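Local coordinates for peroxisomal membrane protein LPX1 (Saccharomyces cerevisiae, PDB 2Y6U) that hydrolyses acyl esters in the peroxisome, with esterase, lipase and phospholipase A activity, at residues N96-T110 and R254-Y266. Numbering follows the deposited sequence.
Sequences NHGDSAVRNRGRLGT and RTKMEQAQNLLCY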
# COMPACT_ATOMS: atom_id res chain seq x y z
N ASN A 96 -13.25 -12.48 -5.20
CA ASN A 96 -13.76 -13.78 -5.48
C ASN A 96 -14.93 -14.27 -4.64
O ASN A 96 -15.16 -15.45 -4.52
CB ASN A 96 -12.55 -14.77 -5.45
CG ASN A 96 -11.95 -14.90 -4.10
OD1 ASN A 96 -12.16 -14.05 -3.25
ND2 ASN A 96 -11.25 -16.02 -3.85
N HIS A 97 -15.62 -13.31 -4.02
CA HIS A 97 -16.79 -13.54 -3.18
C HIS A 97 -18.02 -12.70 -3.63
O HIS A 97 -17.85 -11.62 -4.16
CB HIS A 97 -16.49 -13.20 -1.71
CG HIS A 97 -15.53 -14.16 -1.05
ND1 HIS A 97 -14.17 -14.16 -1.33
CD2 HIS A 97 -15.72 -15.06 -0.05
CE1 HIS A 97 -13.60 -15.13 -0.63
NE2 HIS A 97 -14.49 -15.63 0.22
N GLY A 98 -19.23 -13.17 -3.34
CA GLY A 98 -20.42 -12.29 -3.39
C GLY A 98 -20.58 -11.66 -4.75
O GLY A 98 -20.43 -12.32 -5.78
N ASP A 99 -20.93 -10.37 -4.75
CA ASP A 99 -21.30 -9.66 -5.98
C ASP A 99 -20.04 -9.38 -6.74
O ASP A 99 -20.10 -9.23 -7.99
CB ASP A 99 -22.10 -8.40 -5.66
CG ASP A 99 -23.52 -8.71 -5.18
OD1 ASP A 99 -24.14 -9.70 -5.64
OD2 ASP A 99 -24.03 -7.94 -4.35
N SER A 100 -18.89 -9.34 -6.05
CA SER A 100 -17.66 -9.10 -6.76
C SER A 100 -17.32 -10.30 -7.62
O SER A 100 -16.99 -10.13 -8.79
CB SER A 100 -16.52 -8.86 -5.79
OG SER A 100 -16.73 -7.61 -5.11
N ALA A 101 -17.58 -11.50 -7.09
CA ALA A 101 -17.35 -12.72 -7.85
C ALA A 101 -18.20 -12.77 -9.09
O ALA A 101 -17.76 -13.22 -10.14
CB ALA A 101 -17.62 -14.02 -6.99
N VAL A 102 -19.46 -12.36 -8.97
CA VAL A 102 -20.34 -12.31 -10.11
C VAL A 102 -19.75 -11.36 -11.17
O VAL A 102 -19.71 -11.71 -12.35
CB VAL A 102 -21.80 -11.94 -9.66
CG1 VAL A 102 -22.79 -11.73 -10.88
CG2 VAL A 102 -22.37 -13.05 -8.64
N ARG A 103 -19.33 -10.17 -10.77
CA ARG A 103 -18.76 -9.20 -11.76
C ARG A 103 -17.52 -9.79 -12.46
O ARG A 103 -17.32 -9.51 -13.63
CB ARG A 103 -18.24 -7.93 -11.12
CG ARG A 103 -19.21 -6.82 -10.74
CD ARG A 103 -19.84 -6.08 -11.82
NE ARG A 103 -19.06 -5.06 -12.54
CZ ARG A 103 -19.65 -4.05 -13.21
NH1 ARG A 103 -20.94 -3.88 -13.12
NH2 ARG A 103 -18.96 -3.14 -13.90
N ASN A 104 -16.73 -10.55 -11.69
CA ASN A 104 -15.45 -11.08 -12.08
C ASN A 104 -15.55 -12.51 -12.70
O ASN A 104 -14.51 -13.12 -13.05
CB ASN A 104 -14.52 -11.11 -10.88
CG ASN A 104 -14.12 -9.72 -10.46
OD1 ASN A 104 -13.95 -8.88 -11.32
ND2 ASN A 104 -13.92 -9.51 -9.18
N ARG A 105 -16.76 -12.95 -13.01
CA ARG A 105 -16.93 -14.25 -13.66
C ARG A 105 -16.05 -14.40 -14.87
O ARG A 105 -16.10 -13.60 -15.81
CB ARG A 105 -18.41 -14.56 -14.00
CG ARG A 105 -19.24 -14.69 -12.70
CD ARG A 105 -19.19 -16.11 -12.03
NE ARG A 105 -20.49 -16.58 -11.45
CZ ARG A 105 -20.75 -16.73 -10.13
NH1 ARG A 105 -19.84 -16.40 -9.19
NH2 ARG A 105 -21.96 -17.19 -9.75
N GLY A 106 -15.27 -15.49 -14.89
CA GLY A 106 -14.37 -15.79 -16.01
C GLY A 106 -12.98 -15.11 -15.91
O GLY A 106 -12.13 -15.44 -16.71
N ARG A 107 -12.80 -14.13 -15.03
CA ARG A 107 -11.54 -13.42 -14.87
C ARG A 107 -10.64 -13.93 -13.78
O ARG A 107 -9.44 -13.61 -13.80
CB ARG A 107 -11.77 -11.96 -14.48
CG ARG A 107 -12.60 -11.17 -15.47
CD ARG A 107 -12.86 -9.75 -14.87
NE ARG A 107 -13.78 -9.03 -15.78
CZ ARG A 107 -14.57 -8.03 -15.36
NH1 ARG A 107 -14.55 -7.64 -14.08
NH2 ARG A 107 -15.40 -7.46 -16.22
N LEU A 108 -11.20 -14.66 -12.82
CA LEU A 108 -10.45 -15.07 -11.63
C LEU A 108 -9.48 -16.23 -11.93
O LEU A 108 -9.76 -17.09 -12.70
CB LEU A 108 -11.40 -15.46 -10.52
CG LEU A 108 -12.31 -14.38 -9.93
CD1 LEU A 108 -13.41 -15.06 -9.05
CD2 LEU A 108 -11.48 -13.24 -9.28
N GLY A 109 -8.25 -16.13 -11.42
CA GLY A 109 -7.26 -17.23 -11.45
C GLY A 109 -7.17 -17.99 -10.12
O GLY A 109 -8.11 -17.97 -9.28
N THR A 110 -6.12 -18.79 -9.97
CA THR A 110 -5.98 -19.71 -8.82
C THR A 110 -5.28 -19.03 -7.62
O THR A 110 -5.34 -19.53 -6.50
CB THR A 110 -5.23 -20.93 -9.21
OG1 THR A 110 -3.95 -20.52 -9.72
CG2 THR A 110 -6.03 -21.66 -10.33
N ARG A 254 -27.22 -21.85 -8.67
CA ARG A 254 -25.75 -21.75 -8.52
C ARG A 254 -25.58 -20.67 -7.46
O ARG A 254 -26.42 -19.75 -7.41
CB ARG A 254 -25.13 -21.33 -9.86
CG ARG A 254 -23.61 -21.10 -9.89
CD ARG A 254 -23.04 -20.94 -11.35
NE ARG A 254 -21.61 -20.54 -11.33
CZ ARG A 254 -20.82 -20.43 -12.41
NH1 ARG A 254 -21.29 -20.67 -13.64
NH2 ARG A 254 -19.54 -20.06 -12.27
N THR A 255 -24.56 -20.76 -6.61
CA THR A 255 -24.29 -19.70 -5.64
C THR A 255 -23.31 -18.66 -6.23
O THR A 255 -22.52 -18.95 -7.13
CB THR A 255 -23.70 -20.29 -4.31
OG1 THR A 255 -22.57 -21.11 -4.62
CG2 THR A 255 -24.76 -21.19 -3.58
N LYS A 256 -23.35 -17.44 -5.69
CA LYS A 256 -22.40 -16.44 -6.06
C LYS A 256 -20.99 -16.94 -5.69
O LYS A 256 -20.03 -16.78 -6.47
CB LYS A 256 -22.73 -15.09 -5.36
CG LYS A 256 -24.08 -14.55 -5.81
CD LYS A 256 -24.32 -13.18 -5.28
CE LYS A 256 -25.64 -12.61 -5.86
NZ LYS A 256 -25.98 -11.44 -4.90
N MET A 257 -20.86 -17.45 -4.47
CA MET A 257 -19.63 -18.11 -4.05
C MET A 257 -19.34 -19.39 -4.86
O MET A 257 -20.11 -20.39 -4.78
CB MET A 257 -19.68 -18.47 -2.59
CG MET A 257 -18.33 -18.86 -1.99
SD MET A 257 -17.28 -17.32 -1.88
CE MET A 257 -15.64 -17.98 -2.36
N GLU A 258 -18.29 -19.35 -5.65
CA GLU A 258 -17.84 -20.49 -6.47
C GLU A 258 -17.09 -21.48 -5.55
O GLU A 258 -16.22 -21.09 -4.77
CB GLU A 258 -16.91 -20.02 -7.62
CG GLU A 258 -17.55 -19.16 -8.75
CD GLU A 258 -16.57 -18.19 -9.35
OE1 GLU A 258 -16.28 -17.10 -8.74
OE2 GLU A 258 -16.00 -18.54 -10.38
N GLN A 259 -17.39 -22.79 -5.66
CA GLN A 259 -16.73 -23.75 -4.81
C GLN A 259 -15.21 -23.70 -4.99
O GLN A 259 -14.50 -23.77 -4.02
CB GLN A 259 -17.17 -25.19 -5.12
CG GLN A 259 -16.50 -26.22 -4.21
CD GLN A 259 -17.18 -27.59 -4.26
OE1 GLN A 259 -17.41 -28.12 -5.32
NE2 GLN A 259 -17.52 -28.14 -3.11
N ALA A 260 -14.71 -23.67 -6.22
CA ALA A 260 -13.24 -23.60 -6.43
C ALA A 260 -12.62 -22.42 -5.73
O ALA A 260 -11.54 -22.53 -5.11
CB ALA A 260 -12.92 -23.59 -7.93
N GLN A 261 -13.29 -21.26 -5.78
CA GLN A 261 -12.76 -20.00 -5.13
C GLN A 261 -12.79 -20.11 -3.61
O GLN A 261 -11.85 -19.67 -2.94
CB GLN A 261 -13.50 -18.77 -5.65
CG GLN A 261 -13.19 -18.49 -7.11
CD GLN A 261 -11.74 -18.15 -7.34
OE1 GLN A 261 -11.09 -17.67 -6.46
NE2 GLN A 261 -11.25 -18.40 -8.54
N ASN A 262 -13.79 -20.83 -3.11
CA ASN A 262 -13.97 -21.04 -1.69
C ASN A 262 -12.73 -21.86 -1.23
O ASN A 262 -11.98 -21.44 -0.32
CB ASN A 262 -15.32 -21.75 -1.44
CG ASN A 262 -15.85 -21.55 -0.07
OD1 ASN A 262 -15.09 -21.39 0.87
ND2 ASN A 262 -17.23 -21.62 0.07
N LEU A 263 -12.49 -22.97 -1.91
CA LEU A 263 -11.39 -23.88 -1.60
C LEU A 263 -10.03 -23.17 -1.70
O LEU A 263 -9.17 -23.38 -0.84
CB LEU A 263 -11.40 -25.09 -2.50
CG LEU A 263 -12.56 -26.07 -2.17
CD1 LEU A 263 -12.65 -27.18 -3.23
CD2 LEU A 263 -12.42 -26.71 -0.75
N LEU A 264 -9.84 -22.35 -2.74
CA LEU A 264 -8.62 -21.58 -2.90
C LEU A 264 -8.30 -20.61 -1.76
O LEU A 264 -7.14 -20.18 -1.62
CB LEU A 264 -8.68 -20.77 -4.22
CG LEU A 264 -8.59 -21.54 -5.51
CD1 LEU A 264 -8.95 -20.74 -6.76
CD2 LEU A 264 -7.19 -22.21 -5.64
N CYS A 265 -9.30 -20.25 -0.95
CA CYS A 265 -9.07 -19.44 0.21
C CYS A 265 -8.24 -20.17 1.25
O CYS A 265 -7.76 -19.51 2.12
CB CYS A 265 -10.37 -19.05 0.88
SG CYS A 265 -11.29 -17.87 -0.16
N TYR A 266 -8.15 -21.50 1.17
CA TYR A 266 -7.51 -22.33 2.16
C TYR A 266 -6.16 -22.88 1.68
O TYR A 266 -5.53 -23.61 2.41
CB TYR A 266 -8.46 -23.49 2.60
CG TYR A 266 -9.75 -22.98 3.18
CD1 TYR A 266 -9.86 -22.68 4.58
CD2 TYR A 266 -10.84 -22.73 2.37
CE1 TYR A 266 -11.04 -22.15 5.11
CE2 TYR A 266 -12.03 -22.16 2.90
CZ TYR A 266 -12.11 -21.88 4.26
OH TYR A 266 -13.27 -21.39 4.77
O HOH W 1 -16.72 -17.03 -6.12
O HOH W 2 -16.10 -15.41 -10.68
O HOH W 3 -8.74 -16.24 -7.09
O HOH W 4 -5.25 -19.26 -3.68
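M257 lays its methyl over one face of the H97 imidazole: CE sits 3.8 Å from the ring centroid and 15° off the normal, a CH-pi contact, while SD approaches obliquely. C265 SG meets the same ring at its edge, 3.6 Å from H97 CE1, and H97 NE2 accepts a hydrogen bond from the backbone N of G62. The bend of M257 at chi2 (71°) brings its end back to the ring, although M257 sets off away from H97. The other flat group is the R105 guanidinium. Poorly ordered R254 brings NH2 over one face, the two positive groups lying close together with planes 9° apart; V102 CG2 covers the opposite face, offset toward the rim. At the edge, R105 NH1 donates to K256 O at 2.8 Å, almost in the guanidinium plane, and NH2 donates to T255 O from above that carbonyl's plane, at 3.2 Å. With an alanine in place of R105, the carbonyls of T255 and K256 would probably lose these donors. The extended K256 chain crosses V102, CG against CG2, and ends in a salt bridge, NZ to D99 OD1 at 2.6 Å; K65 pairs with the other carboxylate oxygen. The Q261 amide bridges two points: its OE1 takes N96 ND2 at 3.1 Å, in plane on a lone pair, and its NE2 gives a nearly straight bond to G109 O. Water 1 accepts from E258 N, and water 2 links A101 O to OE1 in one of two E258 conformers. F367 of the second subunit packs on Q261, placing this end at the dimer interface. The contact joins the turn and helix after core strand 84-92 to helix 259-264 of what is probably the cap of the alpha/beta-hydrolase fold; C265 lies near, without touching, the probable GxSxG nucleophile elbow.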